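Local coordinates for protein predicted ATPase of the ABC class (Vibrio vulnificus, PDB 5D6A) that probably hydrolyses ATP as an ATPase of the ABC class, here caught as a two-chain assembly with the ATP analogue AMP-PNP bound, at residues R304-R309 / L563-K568; H312-S317 / W346-V351. All coordinates share one frame; numbering follows the deposited sequence.

How the contacts relate
Contacts 1 and 2 are close neighbours, their centres about 12 Å apart, and the segments of contact 2 fall in sequence between the two of contact 1. Two polar links join them directly: the salt bridge from Arg-309 NH1 to Glu-349 OE2 at 2.8 Å, and a probable hydrogen bond from His-312 NE2 to Met-566 O at 2.7 Å. Trp-346 adds a cation-pi contact with Arg-565. Contact 1 is the nearer to nucleotide: Gly-308 lies about 7 Å from a bound AMP-PNP, whereas the side chain of Leu-316 in contact 2 is about 11 Å from one. Contact 1 also borders the second subunit, whereas no other chain of the assembly touches contact 2.

Contact 1: residues R304-R309 / L563-K568; sequences RAEEGR and LNRMRK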
loop_
_atom_site.group_PDB
_atom_site.type_symbol
_atom_site.label_atom_id
_atom_site.label_comp_id
_atom_site.label_asym_id
_atom_site.label_seq_id
_atom_site.Cartn_x
_atom_site.Cartn_y
_atom_site.Cartn_z
ATOM N N ARG A 304 -1.996 5.296 13.351
ATOM C CA ARG A 304 -0.751 5.769 12.775
ATOM C C ARG A 304 -1.069 6.999 11.947
ATOM O O ARG A 304 -2.219 7.440 11.898
ATOM C CB ARG A 304 -0.121 4.684 11.898
ATOM C CG ARG A 304 -1.000 4.217 10.744
ATOM C CD ARG A 304 -0.321 3.131 9.929
ATOM N NE ARG A 304 0.920 3.600 9.314
ATOM C CZ ARG A 304 1.774 2.821 8.651
ATOM N NH1 ARG A 304 2.876 3.346 8.133
ATOM N NH2 ARG A 304 1.538 1.518 8.509
ATOM N N ALA A 305 -0.055 7.552 11.294
ATOM C CA ALA A 305 -0.256 8.726 10.466
ATOM C C ALA A 305 -0.686 8.322 9.060
ATOM O O ALA A 305 -0.136 7.390 8.478
ATOM C CB ALA A 305 1.018 9.553 10.410
ATOM N N GLU A 306 -1.697 9.012 8.543
ATOM C CA GLU A 306 -2.184 8.810 7.180
ATOM C C GLU A 306 -2.002 10.085 6.390
ATOM O O GLU A 306 -2.174 11.184 6.909
ATOM C CB GLU A 306 -3.657 8.399 7.139
ATOM C CG GLU A 306 -3.887 6.902 7.121
ATOM C CD GLU A 306 -5.358 6.542 7.004
ATOM O OE1 GLU A 306 -5.780 6.073 5.923
ATOM O OE2 GLU A 306 -6.103 6.759 7.983
ATOM N N GLU A 307 -1.652 9.926 5.126
ATOM C CA GLU A 307 -1.448 11.047 4.250
ATOM C C GLU A 307 -2.556 10.995 3.211
ATOM O O GLU A 307 -2.826 9.937 2.638
ATOM C CB GLU A 307 -0.078 10.927 3.573
ATOM C CG GLU A 307 0.420 12.183 2.863
ATOM C CD GLU A 307 0.847 13.289 3.818
ATOM O OE1 GLU A 307 0.754 13.104 5.055
ATOM O OE2 GLU A 307 1.292 14.348 3.326
ATOM N N GLY A 308 -3.229 12.121 3.005
ATOM C CA GLY A 308 -4.268 12.219 1.986
ATOM C C GLY A 308 -5.664 11.710 2.295
ATOM O O GLY A 308 -6.552 11.833 1.453
ATOM N N ARG A 309 -5.885 11.150 3.481
ATOM C CA ARG A 309 -7.218 10.643 3.819
ATOM C C ARG A 309 -8.230 11.769 4.001
ATOM O O ARG A 309 -7.865 12.922 4.233
ATOM C CB ARG A 309 -7.206 9.798 5.095
ATOM C CG ARG A 309 -6.799 10.548 6.359
ATOM C CD ARG A 309 -7.347 9.870 7.607
ATOM N NE ARG A 309 -8.804 9.994 7.676
ATOM C CZ ARG A 309 -9.566 9.547 8.675
ATOM N NH1 ARG A 309 -10.879 9.726 8.624
ATOM N NH2 ARG A 309 -9.033 8.932 9.722
ATOM N N LEU A 563 -15.646 3.364 6.776
ATOM C CA LEU A 563 -16.667 4.346 6.444
ATOM C C LEU A 563 -16.159 5.776 6.668
ATOM O O LEU A 563 -16.535 6.690 5.934
ATOM C CB LEU A 563 -17.920 4.057 7.273
ATOM C CG LEU A 563 -19.257 4.676 6.878
ATOM C CD1 LEU A 563 -19.600 4.397 5.421
ATOM C CD2 LEU A 563 -20.337 4.116 7.794
ATOM N N ASN A 564 -15.297 5.957 7.669
ATOM C CA ASN A 564 -14.703 7.265 7.967
ATOM C C ASN A 564 -13.758 7.719 6.864
ATOM O O ASN A 564 -13.436 8.902 6.770
ATOM C CB ASN A 564 -13.916 7.223 9.285
ATOM C CG ASN A 564 -14.800 7.030 10.502
ATOM O OD1 ASN A 564 -15.992 7.319 10.474
ATOM N ND2 ASN A 564 -14.207 6.556 11.590
ATOM N N ARG A 565 -13.305 6.768 6.046
ATOM C CA ARG A 565 -12.376 7.051 4.948
ATOM C C ARG A 565 -13.036 7.054 3.574
ATOM O O ARG A 565 -12.356 7.254 2.566
ATOM C CB ARG A 565 -11.222 6.051 4.979
ATOM C CG ARG A 565 -10.331 6.243 6.191
ATOM C CD ARG A 565 -9.379 5.083 6.421
ATOM N NE ARG A 565 -8.473 5.388 7.522
ATOM C CZ ARG A 565 -8.799 5.321 8.811
ATOM N NH1 ARG A 565 -7.898 5.632 9.732
ATOM N NH2 ARG A 565 -10.020 4.959 9.189
HETATM N N MSE A 566 -14.349 6.832 3.529
HETATM C CA MSE A 566 -15.088 6.866 2.265
HETATM C C MSE A 566 -15.374 8.320 2.010
HETATM O O MSE A 566 -16.000 8.991 2.829
HETATM C CB MSE A 566 -16.361 6.035 2.340
HETATM C CG MSE A 566 -16.694 5.429 0.984
HETATM SE SE MSE A 566 -18.231 6.368 0.200
HETATM C CE MSE A 566 -19.612 5.619 1.385
ATOM N N ARG A 567 -14.927 8.807 0.859
ATOM C CA ARG A 567 -15.027 10.231 0.510
ATOM C C ARG A 567 -16.431 10.808 0.289
ATOM O O ARG A 567 -16.597 12.030 0.292
ATOM C CB ARG A 567 -14.129 10.506 -0.699
ATOM C CG ARG A 567 -12.680 10.142 -0.407
ATOM C CD ARG A 567 -11.753 10.305 -1.593
ATOM N NE ARG A 567 -10.371 10.026 -1.203
ATOM C CZ ARG A 567 -9.541 10.914 -0.652
ATOM N NH1 ARG A 567 -9.937 12.162 -0.410
ATOM N NH2 ARG A 567 -8.303 10.553 -0.336
ATOM N N LYS A 568 -17.430 9.946 0.114
ATOM C CA LYS A 568 -18.808 10.407 -0.099
ATOM C C LYS A 568 -19.665 10.311 1.166
ATOM O O LYS A 568 -20.751 10.886 1.221
ATOM C CB LYS A 568 -19.478 9.597 -1.210
ATOM C CG LYS A 568 -18.797 9.668 -2.569
ATOM C CD LYS A 568 -18.856 11.059 -3.173
ATOM C CE LYS A 568 -18.269 11.060 -4.575
ATOM N NZ LYS A 568 -18.313 12.407 -5.201
#
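Glu-306 and Arg-565 form a salt bridge in which the guanidinium comes side-on, with NE and NH1 both turned to one oxygen. NH1 of Arg-565 reaches OE2 of Glu-306 at 2.7 Å, and NE of Arg-565 reaches the same OE2 at 2.8 Å, on its syn lone pair. OE1 of Glu-306 gets only a weak bond, 3.2 Å from Arg-565 NE. The carboxylate and guanidinium planes are just 19° apart. Arg-565 is extended from CG to NE, and a turn at chi4 (78°) swings its guanidinium round to the glutamate; its NH2 goes to Ala-561 O.

This joins the P-loop domain to the C-terminal MRB1590 domain, through the loop after strand 301-302 and the end of helix 556-564. The second subunit borders the contact too, where Arg-567 packs on Asn-222 of that chain.

Over one face of the Arg-565 guanidinium sits Arg-309 NH2, 3.5 Å from Arg-565 NH1. The two like charges are probably made tolerable by carboxylates on each: Glu-306 for Arg-565, Glu-349 for Arg-309. In return, Arg-565 CG lies over the centre of the Arg-309 guanidinium. Arg-567 NH2 donates to Gly-308 O at 2.8 Å, with an N-H...O angle of 153°, while its NH1 is taken by Gln-335 O. Asn-564 OD1 accepts from Arg-462.

Contact 2: residues H312-S317 / W346-V351; sequences HHLNLS and WLQESV
Glu-349 OE2, 3.9 Å from Leu-314 CD2, is gripped from two quarters: Arg-309 makes a salt bridge to it, and a water donates to it at 3.0 Å. The same water accepts from His-312 N at 2.7 Å, so the backbone just before the corner at 313 is tied to the helix through one solvent molecule. A second water does the like further along, donating to Asn-315 O at 2.9 Å and to Gln-348 OE1 at 2.8 Å.

Between the two bridges the contact is mostly aliphatic. Leu-314 sets off toward helix 339-352, and its two methyls straddle two of the helix residues, CD2 resting on Glu-349 CG at 3.6 Å and CD1 on Gln-348 CG at 3.9 Å; the Leu-314 and Glu-349 side chains cross at about a right angle. Gln-348 sets out with CG anti to its backbone nitrogen (chi1 -172°) and bends at chi2 (63°), which brings OE1 within reach of the water that also bonds Asn-315 O. Asn-315 O lies 3.4 Å from Gln-348 CG. Leu-316 CD2 lies beside Gln-348 CB, the two side chains running in opposite directions.

The loop is also shaped locally: His-313 and Leu-314 form a G1 beta bulge facing Phe-332, and Asn-315 OD1 accepts from the backbone N of Ser-317, an Asx turn, and from Ser-317 OG as well. The helix leads toward strand 357-361 of the P-loop domain's mixed sheet. With no direct hydrogen bond across, the segments are joined by aliphatic packing and two water bridges, and the buried Glu-349 carboxylate is probably kept ionised by Arg-309.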
loop_
_atom_site.group_PDB
_atom_site.type_symbol
_atom_site.label_atom_id
_atom_site.label_comp_id
_atom_site.label_asym_id
_atom_site.label_seq_id
_atom_site.Cartn_x
_atom_site.Cartn_y
_atom_site.Cartn_z
ATOM N N HIS A 312 -14.560 13.471 7.979
ATOM C CA HIS A 312 -15.901 14.058 7.902
ATOM C C HIS A 312 -16.467 14.646 9.199
ATOM O O HIS A 312 -16.669 13.936 10.181
ATOM C CB HIS A 312 -16.888 13.018 7.376
ATOM C CG HIS A 312 -16.557 12.500 6.011
ATOM N ND1 HIS A 312 -16.762 13.239 4.866
ATOM C CD2 HIS A 312 -16.073 11.302 5.606
ATOM C CE1 HIS A 312 -16.403 12.524 3.815
ATOM N NE2 HIS A 312 -15.983 11.344 4.236
ATOM N N HIS A 313 -16.728 15.952 9.168
ATOM C CA HIS A 313 -17.341 16.682 10.275
ATOM C C HIS A 313 -17.019 16.120 11.659
ATOM O O HIS A 313 -17.916 15.870 12.467
ATOM C CB HIS A 313 -18.853 16.714 10.049
ATOM C CG HIS A 313 -19.237 17.330 8.741
ATOM N ND1 HIS A 313 -19.434 18.684 8.585
ATOM C CD2 HIS A 313 -19.427 16.778 7.519
ATOM C CE1 HIS A 313 -19.745 18.940 7.327
ATOM N NE2 HIS A 313 -19.746 17.801 6.659
ATOM N N LEU A 314 -15.727 15.955 11.920
ATOM C CA LEU A 314 -15.240 15.407 13.176
ATOM C C LEU A 314 -14.759 16.527 14.090
ATOM O O LEU A 314 -14.157 17.496 13.623
ATOM C CB LEU A 314 -14.090 14.445 12.881
ATOM C CG LEU A 314 -13.508 13.615 14.021
ATOM C CD1 LEU A 314 -14.564 12.685 14.604
ATOM C CD2 LEU A 314 -12.321 12.813 13.511
ATOM N N ASN A 315 -15.027 16.388 15.388
ATOM C CA ASN A 315 -14.623 17.380 16.385
ATOM C C ASN A 315 -13.246 17.032 16.934
ATOM O O ASN A 315 -13.081 16.013 17.602
ATOM C CB ASN A 315 -15.654 17.437 17.522
ATOM C CG ASN A 315 -15.369 18.543 18.535
ATOM O OD1 ASN A 315 -14.263 19.074 18.613
ATOM N ND2 ASN A 315 -16.379 18.890 19.320
ATOM N N LEU A 316 -12.263 17.886 16.659
ATOM C CA LEU A 316 -10.897 17.660 17.113
ATOM C C LEU A 316 -10.454 18.689 18.157
ATOM O O LEU A 316 -9.257 18.893 18.366
ATOM C CB LEU A 316 -9.951 17.693 15.913
ATOM C CG LEU A 316 -10.318 16.741 14.771
ATOM C CD1 LEU A 316 -9.331 16.866 13.619
ATOM C CD2 LEU A 316 -10.378 15.304 15.264
ATOM N N SER A 317 -11.420 19.318 18.821
ATOM C CA SER A 317 -11.131 20.340 19.831
ATOM C C SER A 317 -10.162 19.867 20.908
ATOM O O SER A 317 -9.362 20.652 21.405
ATOM C CB SER A 317 -12.427 20.812 20.497
ATOM O OG SER A 317 -13.308 21.378 19.544
ATOM N N TRP A 346 -8.080 10.066 13.591
ATOM C CA TRP A 346 -8.167 8.619 13.810
ATOM C C TRP A 346 -8.412 8.354 15.290
ATOM O O TRP A 346 -9.259 7.540 15.664
ATOM C CB TRP A 346 -6.860 7.921 13.412
ATOM C CG TRP A 346 -7.002 6.435 13.167
ATOM C CD1 TRP A 346 -7.916 5.584 13.731
ATOM C CD2 TRP A 346 -6.136 5.614 12.377
ATOM N NE1 TRP A 346 -7.712 4.304 13.283
ATOM C CE2 TRP A 346 -6.618 4.291 12.461
ATOM C CE3 TRP A 346 -5.020 5.873 11.581
ATOM C CZ2 TRP A 346 -6.019 3.233 11.784
ATOM C CZ3 TRP A 346 -4.425 4.820 10.912
ATOM C CH2 TRP A 346 -4.924 3.518 11.019
ATOM N N LEU A 347 -7.651 9.050 16.130
ATOM C CA LEU A 347 -7.761 8.893 17.573
ATOM C C LEU A 347 -9.192 9.150 18.033
ATOM O O LEU A 347 -9.815 8.286 18.653
ATOM C CB LEU A 347 -6.776 9.826 18.288
ATOM C CG LEU A 347 -6.773 9.825 19.820
ATOM C CD1 LEU A 347 -6.646 8.423 20.381
ATOM C CD2 LEU A 347 -5.646 10.702 20.336
ATOM N N GLN A 348 -9.713 10.326 17.701
ATOM C CA GLN A 348 -11.069 10.699 18.086
ATOM C C GLN A 348 -12.097 9.697 17.559
ATOM O O GLN A 348 -13.025 9.321 18.274
ATOM C CB GLN A 348 -11.405 12.096 17.568
ATOM C CG GLN A 348 -12.731 12.631 18.083
ATOM C CD GLN A 348 -12.744 12.801 19.594
ATOM O OE1 GLN A 348 -11.748 13.207 20.199
ATOM N NE2 GLN A 348 -13.881 12.507 20.208
ATOM N N GLU A 349 -11.924 9.270 16.310
ATOM C CA GLU A 349 -12.831 8.305 15.688
ATOM C C GLU A 349 -12.871 6.991 16.456
ATOM O O GLU A 349 -13.917 6.353 16.547
ATOM C CB GLU A 349 -12.427 8.048 14.234
ATOM C CG GLU A 349 -12.671 9.232 13.308
ATOM C CD GLU A 349 -12.030 9.070 11.934
ATOM O OE1 GLU A 349 -11.145 8.201 11.770
ATOM O OE2 GLU A 349 -12.401 9.831 11.015
ATOM N N SER A 350 -11.730 6.594 17.011
ATOM C CA SER A 350 -11.645 5.347 17.777
ATOM C C SER A 350 -12.411 5.467 19.106
ATOM O O SER A 350 -13.089 4.530 19.536
ATOM C CB SER A 350 -10.182 4.981 18.022
ATOM O OG SER A 350 -9.473 4.940 16.794
ATOM N N VAL A 351 -12.298 6.625 19.747
ATOM C CA VAL A 351 -13.016 6.865 20.989
ATOM C C VAL A 351 -14.513 6.819 20.690
ATOM O O VAL A 351 -15.276 6.163 21.397
ATOM C CB VAL A 351 -12.653 8.230 21.607
ATOM C CG1 VAL A 351 -13.489 8.490 22.857
ATOM C CG2 VAL A 351 -11.166 8.297 21.926
HETATM O O HOH W 1 -14.231 10.927 8.869
HETATM O O HOH W 2 -11.189 15.916 19.802
#